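Local coordinates for Myo-inositol-1-phosphate synthase-related protein (Thermotoga maritima MSB8, PDB 3CIN) that binds nicotinamide-adenine-dinucleotide in a Rossmann-type nucleotide-binding domain and is related to the myo-inositol-1-phosphate synthases, at residues K97-G102 / D125-E130; K159-N164 / T172-Y177. All coordinates share one frame; numbering follows the deposited sequence. Where two conformers were deposited one is given.

Interaction 1 (K97-G102 / D125-E130); sequences KGVHLG and DTLVKE. With NAD (nicotinamide-adenine-dinucleotide), chain F.
E130 OE1, on helix 120-134, is hydrogen-bonded both to Y64 OH and to a water that carries the contact over to K97. That water lies between the carboxylate and the end of edge strand 96-97 and links them, 2.8 Å from E130 OE1 and 2.8 Å from K97 O. Next to this polar link L127 points its CB at the loop. Its CD1 is anti to CA (chi2 171°), which extends that methyl to V99, with L127 CD1 4.2 Å from V99 CG1. The other methyl stands near the strand end, L127 CD2 being 4.4 Å from K97 O. The direct touch between the side chains is light and apolar; L114 and Y175 also pack on L127. While its side chain leans on the helix, the backbone of V99 serves the cofactor: NAD N6A donates to V99 O at 2.8 Å, in a bond bent to 140°. At the next residue, H100 ND1 gives a 2.8 Å bond to L101 O, in the carbonyl plane and on a lone pair. H100 NE2 is hydrogen-bonded to D116 OD1, so both nitrogens fix the rotation of the imidazole. A loop at the C-terminal end of a parallel strand, bordering the adenine and here taking its amino group on V99 O, fits a Rossmann-type dinucleotide site.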
loop_
_atom_site.group_PDB
_atom_site.type_symbol
_atom_site.label_atom_id
_atom_site.label_comp_id
_atom_site.label_asym_id
_atom_site.label_seq_id
_atom_site.Cartn_x
_atom_site.Cartn_y
_atom_site.Cartn_z
ATOM N N LYS A 97 16.947 40.513 10.579
ATOM C CA LYS A 97 17.093 39.762 11.830
ATOM C C LYS A 97 15.831 39.848 12.683
ATOM O O LYS A 97 15.353 40.951 13.030
ATOM C CB LYS A 97 18.328 40.318 12.621
ATOM C CG LYS A 97 18.651 39.602 13.919
ATOM C CD LYS A 97 19.939 40.084 14.525
ATOM C CE LYS A 97 19.893 41.490 14.934
ATOM N NZ LYS A 97 21.287 41.906 15.290
ATOM N N GLY A 98 15.338 38.668 13.060
ATOM C CA GLY A 98 14.264 38.513 14.016
ATOM C C GLY A 98 14.684 38.299 15.463
ATOM O O GLY A 98 15.640 38.884 15.924
ATOM N N VAL A 99 13.881 37.518 16.187
ATOM C CA VAL A 99 14.126 37.119 17.567
ATOM C C VAL A 99 14.173 35.601 17.587
ATOM O O VAL A 99 13.279 34.948 17.031
ATOM C CB VAL A 99 12.995 37.657 18.501
ATOM C CG1 VAL A 99 13.007 39.160 18.536
ATOM C CG2 VAL A 99 11.651 37.230 18.078
ATOM N N HIS A 100 15.179 35.021 18.224
ATOM C CA HIS A 100 15.405 33.572 18.089
ATOM C C HIS A 100 14.799 32.744 19.177
ATOM O O HIS A 100 14.285 31.655 18.934
ATOM C CB HIS A 100 16.893 33.189 17.883
ATOM C CG HIS A 100 17.829 33.591 18.978
ATOM N ND1 HIS A 100 17.996 32.853 20.131
ATOM C CD2 HIS A 100 18.704 34.625 19.065
ATOM C CE1 HIS A 100 18.902 33.433 20.899
ATOM N NE2 HIS A 100 19.359 34.503 20.269
ATOM N N LEU A 101 14.883 33.257 20.394
ATOM C CA LEU A 101 14.580 32.470 21.576
ATOM C C LEU A 101 15.119 31.040 21.423
ATOM O O LEU A 101 16.298 30.864 21.099
ATOM C CB LEU A 101 13.096 32.545 21.879
ATOM C CG LEU A 101 12.739 33.944 22.386
ATOM C CD1 LEU A 101 11.288 34.175 22.202
ATOM C CD2 LEU A 101 13.146 34.079 23.854
ATOM N N GLY A 102 14.310 30.022 21.627
ATOM C CA GLY A 102 14.859 28.652 21.568
ATOM C C GLY A 102 14.763 27.956 20.221
ATOM O O GLY A 102 14.999 26.756 20.122
ATOM N N ASP A 125 9.297 46.346 20.286
ATOM C CA ASP A 125 9.175 47.733 19.816
ATOM C C ASP A 125 10.033 47.980 18.566
ATOM O O ASP A 125 9.647 48.709 17.672
ATOM C CB ASP A 125 9.582 48.684 20.913
ATOM C CG ASP A 125 8.580 48.745 22.038
ATOM O OD1 ASP A 125 7.383 48.338 21.857
ATOM O OD2 ASP A 125 8.997 49.196 23.120
ATOM N N THR A 126 11.199 47.371 18.507
ATOM C CA THR A 126 12.052 47.437 17.321
ATOM C C THR A 126 11.409 46.780 16.083
ATOM O O THR A 126 11.419 47.351 14.992
ATOM C CB THR A 126 13.434 46.748 17.565
ATOM O OG1 THR A 126 14.135 47.410 18.616
ATOM C CG2 THR A 126 14.264 46.789 16.290
ATOM N N LEU A 127 10.901 45.556 16.230
ATOM C CA LEU A 127 10.098 44.937 15.175
ATOM C C LEU A 127 8.959 45.831 14.706
ATOM O O LEU A 127 8.800 46.033 13.505
ATOM C CB LEU A 127 9.551 43.564 15.616
ATOM C CG LEU A 127 10.641 42.493 15.764
ATOM C CD1 LEU A 127 9.980 41.261 16.419
ATOM C CD2 LEU A 127 11.390 42.139 14.454
ATOM N N VAL A 128 8.184 46.373 15.622
ATOM C CA VAL A 128 7.036 47.188 15.283
ATOM C C VAL A 128 7.505 48.388 14.448
ATOM O O VAL A 128 6.910 48.697 13.424
ATOM C CB VAL A 128 6.239 47.618 16.543
ATOM C CG1 VAL A 128 5.155 48.663 16.267
ATOM C CG2 VAL A 128 5.612 46.392 17.243
ATOM N N LYS A 129 8.548 49.086 14.904
ATOM C CA LYS A 129 9.054 50.200 14.120
ATOM C C LYS A 129 9.478 49.779 12.694
ATOM O O LYS A 129 9.123 50.445 11.708
ATOM C CB LYS A 129 10.283 50.846 14.784
ATOM C CG LYS A 129 10.892 51.919 13.930
ATOM N N GLU A 130 10.229 48.678 12.582
ATOM C CA GLU A 130 10.593 48.162 11.236
ATOM C C GLU A 130 9.348 47.818 10.318
ATOM O O GLU A 130 9.268 48.171 9.124
ATOM C CB GLU A 130 11.533 46.930 11.347
ATOM C CG GLU A 130 12.944 47.253 11.823
ATOM C CD GLU A 130 13.765 46.031 12.267
ATOM O OE1 GLU A 130 13.515 44.905 11.827
ATOM O OE2 GLU A 130 14.710 46.202 13.051
HETATM P PA NAD F . 12.391 25.156 7.495
HETATM O O1A NAD F . 12.836 24.839 6.092
HETATM O O2A NAD F . 13.394 24.708 8.513
HETATM O O5B NAD F . 12.310 26.721 7.567
HETATM C C5B NAD F . 12.174 27.386 8.821
HETATM C C4B NAD F . 12.866 28.732 8.692
HETATM O O4B NAD F . 12.556 29.517 9.832
HETATM C C3B NAD F . 14.386 28.667 8.600
HETATM O O3B NAD F . 14.878 29.540 7.597
HETATM C C2B NAD F . 14.847 29.128 9.976
HETATM O O2B NAD F . 16.172 29.586 9.974
HETATM C C1B NAD F . 13.778 30.149 10.292
HETATM N N9A NAD F . 13.608 30.466 11.712
HETATM C C8A NAD F . 13.665 29.534 12.743
HETATM N N7A NAD F . 13.316 30.203 13.895
HETATM C C5A NAD F . 13.075 31.514 13.567
HETATM C C6A NAD F . 12.784 32.641 14.340
HETATM N N6A NAD F . 12.583 32.579 15.694
HETATM N N1A NAD F . 12.559 33.826 13.667
HETATM C C2A NAD F . 12.702 33.892 12.293
HETATM N N3A NAD F . 13.069 32.807 11.524
HETATM C C4A NAD F . 13.252 31.647 12.187
HETATM O O3 NAD F . 10.962 24.560 7.782
HETATM P PN NAD F . 9.761 24.499 6.761
HETATM O O1N NAD F . 9.693 23.111 6.216
HETATM O O2N NAD F . 9.745 25.711 5.891
HETATM O O5D NAD F . 8.522 24.585 7.758
HETATM C C5D NAD F . 8.184 25.811 8.363
HETATM C C4D NAD F . 7.143 25.619 9.461
HETATM O O4D NAD F . 5.937 25.228 8.865
HETATM C C3D NAD F . 7.482 24.590 10.529
HETATM O O3D NAD F . 7.005 25.048 11.820
HETATM C C2D NAD F . 6.621 23.412 10.101
HETATM O O2D NAD F . 6.256 22.583 11.208
HETATM C C1D NAD F . 5.404 24.147 9.583
HETATM N N1N NAD F . 4.580 23.329 8.697
HETATM C C2N NAD F . 5.100 22.840 7.568
HETATM C C3N NAD F . 4.203 22.088 6.763
HETATM C C7N NAD F . 4.647 21.754 5.413
HETATM O O7N NAD F . 5.932 22.102 5.099
HETATM N N7N NAD F . 3.807 21.148 4.559
HETATM C C4N NAD F . 2.891 21.854 7.124
HETATM C C5N NAD F . 2.397 22.357 8.293
HETATM C C6N NAD F . 3.276 23.125 9.070
HETATM O O HOH W 1 15.930 43.603 12.522
#

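Interaction 2 (K159-N164 / T172-Y177). With NAD (nicotinamide-adenine-dinucleotide), chain F.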
loop_
_atom_site.group_PDB
_atom_site.type_symbol
_atom_site.label_atom_id
_atom_site.label_comp_id
_atom_site.label_asym_id
_atom_site.label_seq_id
_atom_site.Cartn_x
_atom_site.Cartn_y
_atom_site.Cartn_z
ATOM N N LYS A 159 2.716 39.684 31.166
ATOM C CA LYS A 159 3.754 39.622 32.183
ATOM C C LYS A 159 5.038 38.975 31.665
ATOM O O LYS A 159 6.154 39.429 31.991
ATOM C CB LYS A 159 3.230 38.890 33.414
ATOM C CG LYS A 159 2.372 39.803 34.282
ATOM C CD LYS A 159 1.857 39.144 35.504
ATOM C CE LYS A 159 1.019 40.149 36.309
ATOM N NZ LYS A 159 0.648 39.644 37.665
ATOM N N ALA A 160 4.885 37.938 30.840
ATOM C CA ALA A 160 6.040 37.266 30.201
ATOM C C ALA A 160 6.863 38.214 29.363
ATOM O O ALA A 160 8.114 38.278 29.490
ATOM C CB ALA A 160 5.574 36.035 29.380
ATOM N N ILE A 161 6.186 39.060 28.595
ATOM C CA ILE A 161 6.922 40.059 27.812
ATOM C C ILE A 161 7.585 41.110 28.712
ATOM O O ILE A 161 8.811 41.456 28.572
ATOM C CB ILE A 161 5.994 40.752 26.794
ATOM C CG1 ILE A 161 5.481 39.715 25.769
ATOM C CG2 ILE A 161 6.731 41.937 26.166
ATOM C CD1 ILE A 161 6.549 39.164 24.802
ATOM N N GLU A 162 6.788 41.639 29.638
ATOM C CA GLU A 162 7.221 42.725 30.519
ATOM C C GLU A 162 8.459 42.317 31.318
ATOM O O GLU A 162 9.362 43.119 31.531
ATOM C CB GLU A 162 6.082 43.117 31.474
ATOM C CG GLU A 162 6.421 44.231 32.474
ATOM C CD GLU A 162 6.965 45.506 31.844
ATOM O OE1 GLU A 162 6.502 45.860 30.733
ATOM O OE2 GLU A 162 7.849 46.154 32.483
ATOM N N ASN A 163 8.483 41.065 31.762
ATOM C CA ASN A 163 9.546 40.577 32.619
ATOM C C ASN A 163 10.705 39.936 31.877
ATOM O O ASN A 163 11.564 39.321 32.534
ATOM C CB ASN A 163 8.954 39.605 33.643
ATOM C CG ASN A 163 8.058 40.327 34.676
ATOM O OD1 ASN A 163 8.235 41.518 34.937
ATOM N ND2 ASN A 163 7.115 39.600 35.248
ATOM N N ASN A 164 10.726 40.068 30.544
ATOM C CA ASN A 164 11.795 39.542 29.689
ATOM C C ASN A 164 11.979 38.037 29.920
ATOM O O ASN A 164 13.106 37.548 30.092
ATOM C CB ASN A 164 13.101 40.292 29.960
ATOM C CG ASN A 164 14.144 40.082 28.873
ATOM O OD1 ASN A 164 13.812 39.853 27.712
ATOM N ND2 ASN A 164 15.429 40.188 29.250
ATOM N N THR A 172 7.327 32.546 17.952
ATOM C CA THR A 172 5.992 32.782 17.392
ATOM C C THR A 172 5.120 33.540 18.384
ATOM O O THR A 172 4.361 34.450 17.977
ATOM C CB THR A 172 5.310 31.438 17.028
ATOM O OG1 THR A 172 6.073 30.781 15.995
ATOM C CG2 THR A 172 3.866 31.653 16.621
ATOM N N GLN A 173 5.238 33.237 19.694
ATOM C CA GLN A 173 4.460 33.979 20.695
ATOM C C GLN A 173 4.879 35.452 20.723
ATOM O O GLN A 173 4.065 36.323 20.813
ATOM C CB GLN A 173 4.578 33.328 22.044
ATOM C CG GLN A 173 3.896 31.959 22.073
ATOM C CD GLN A 173 4.158 31.200 23.392
ATOM O OE1 GLN A 173 5.260 31.271 23.951
ATOM N NE2 GLN A 173 3.155 30.434 23.870
ATOM N N VAL A 174 6.179 35.716 20.644
ATOM C CA VAL A 174 6.687 37.081 20.627
ATOM C C VAL A 174 6.278 37.774 19.332
ATOM O O VAL A 174 5.830 38.967 19.352
ATOM C CB VAL A 174 8.212 37.084 20.796
ATOM C CG1 VAL A 174 8.760 38.529 20.650
ATOM C CG2 VAL A 174 8.622 36.497 22.180
ATOM N N TYR A 175 6.403 37.084 18.203
ATOM C CA TYR A 175 5.976 37.680 16.922
ATOM C C TYR A 175 4.475 38.035 16.835
ATOM O O TYR A 175 4.140 39.112 16.329
ATOM C CB TYR A 175 6.345 36.803 15.761
ATOM C CG TYR A 175 7.799 36.659 15.445
ATOM C CD1 TYR A 175 8.662 37.757 15.358
ATOM C CD2 TYR A 175 8.336 35.401 15.150
ATOM C CE1 TYR A 175 9.972 37.602 14.984
ATOM C CE2 TYR A 175 9.655 35.254 14.769
ATOM C CZ TYR A 175 10.482 36.364 14.703
ATOM O OH TYR A 175 11.823 36.199 14.380
ATOM N N ALA A 176 3.592 37.158 17.310
ATOM C CA ALA A 176 2.164 37.446 17.356
ATOM C C ALA A 176 1.823 38.659 18.283
ATOM O O ALA A 176 0.918 39.453 18.009
ATOM C CB ALA A 176 1.375 36.192 17.815
ATOM N N TYR A 177 2.513 38.728 19.406
ATOM C CA TYR A 177 2.433 39.869 20.292
ATOM C C TYR A 177 2.845 41.142 19.545
ATOM O O TYR A 177 2.090 42.130 19.557
ATOM C CB TYR A 177 3.272 39.619 21.528
ATOM C CG TYR A 177 3.229 40.715 22.546
ATOM C CD1 TYR A 177 2.280 40.748 23.541
ATOM C CD2 TYR A 177 4.182 41.730 22.511
ATOM C CE1 TYR A 177 2.277 41.746 24.467
ATOM C CE2 TYR A 177 4.157 42.739 23.397
ATOM C CZ TYR A 177 3.231 42.736 24.397
ATOM O OH TYR A 177 3.256 43.747 25.322
HETATM P PA NAD F . 12.391 25.156 7.495
HETATM O O1A NAD F . 12.836 24.839 6.092
HETATM O O2A NAD F . 13.394 24.708 8.513
HETATM O O5B NAD F . 12.310 26.721 7.567
HETATM C C5B NAD F . 12.174 27.386 8.821
HETATM C C4B NAD F . 12.866 28.732 8.692
HETATM O O4B NAD F . 12.556 29.517 9.832
HETATM C C3B NAD F . 14.386 28.667 8.600
HETATM O O3B NAD F . 14.878 29.540 7.597
HETATM C C2B NAD F . 14.847 29.128 9.976
HETATM O O2B NAD F . 16.172 29.586 9.974
HETATM C C1B NAD F . 13.778 30.149 10.292
HETATM N N9A NAD F . 13.608 30.466 11.712
HETATM C C8A NAD F . 13.665 29.534 12.743
HETATM N N7A NAD F . 13.316 30.203 13.895
HETATM C C5A NAD F . 13.075 31.514 13.567
HETATM C C6A NAD F . 12.784 32.641 14.340
HETATM N N6A NAD F . 12.583 32.579 15.694
HETATM N N1A NAD F . 12.559 33.826 13.667
HETATM C C2A NAD F . 12.702 33.892 12.293
HETATM N N3A NAD F . 13.069 32.807 11.524
HETATM C C4A NAD F . 13.252 31.647 12.187
HETATM O O3 NAD F . 10.962 24.560 7.782
HETATM P PN NAD F . 9.761 24.499 6.761
HETATM O O1N NAD F . 9.693 23.111 6.216
HETATM O O2N NAD F . 9.745 25.711 5.891
HETATM O O5D NAD F . 8.522 24.585 7.758
HETATM C C5D NAD F . 8.184 25.811 8.363
HETATM C C4D NAD F . 7.143 25.619 9.461
HETATM O O4D NAD F . 5.937 25.228 8.865
HETATM C C3D NAD F . 7.482 24.590 10.529
HETATM O O3D NAD F . 7.005 25.048 11.820
HETATM C C2D NAD F . 6.621 23.412 10.101
HETATM O O2D NAD F . 6.256 22.583 11.208
HETATM C C1D NAD F . 5.404 24.147 9.583
HETATM N N1N NAD F . 4.580 23.329 8.697
HETATM C C2N NAD F . 5.100 22.840 7.568
HETATM C C3N NAD F . 4.203 22.088 6.763
HETATM C C7N NAD F . 4.647 21.754 5.413
HETATM O O7N NAD F . 5.932 22.102 5.099
HETATM N N7N NAD F . 3.807 21.148 4.559
HETATM C C4N NAD F . 2.891 21.854 7.124
HETATM C C5N NAD F . 2.397 22.357 8.293
HETATM C C6N NAD F . 3.276 23.125 9.070
#
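The Schellman-capped end of helix 154-162 packs on the early turns of helix 171-186, and the joint is made by I161 lying over the ring of Y177 and beside V174. I161 CG1 sits 3.8 Å from the centroid of the Y177 ring and just 1° off its normal, a CH-pi contact over the middle of the face. On the same side, I161 CG2 stands past the rim between CE2 and CZ, 3.9 Å from Y177 CE2. The tyrosine is brought there by a CG anti to its backbone N (chi1 -178°), which swings the ring out toward the shorter helix. I161 CD1, still near the ring at Y177 CD2, also meets V174 CG2 at 4.3 Å. V124 touches both V174 and Y177, so helix 120-134 packs on the same side chains of helix 171-186.

From N163 the chain leaves the helix. N164, with positive phi, is the C-prime residue, and N164 N bonds to I161 O at 3.1 Å while the following amide returns to A160 O. N164 OD1 meets L120 N and E162 forms a salt bridge with K121, tying this helix end to the start of helix 120-134.

One residue along from V174, Y175 turns to the cofactor instead. Y175 OH donates to NAD N1A at 2.6 Å, with the acceptor at the edge of the phenol ring and in its plane. The same oxygen is hydrogen-bonded to V99 N, so two groups hold it. Helix 171-186 therefore packs on its neighbours with V174 and Y177 and lines the adenine pocket with Y175, as part of the helical layer flanking the parallel sheet of a Rossmann-type fold.

Overall arrangement
Following the chain from the N terminus, strand 96-97 at the edge of the parallel sheet runs into the loop whose start interaction 1 joins to helix 120-134, closing a span of 22 residues. The chain then passes through strand 138-141 and helix 154-162 before interaction 2 closes a much shorter turn into helix 171-186, which leads on to strand 189-193. The two contacts are therefore in series, neither crossing nor enclosing the other, yet their centres lie about 11 Å apart. L101 packs on V174 between them, and the loop after strand 96-97 and helix 171-186 meet at the adenine of NAD, with helices 120-134 and 154-162 packed against them.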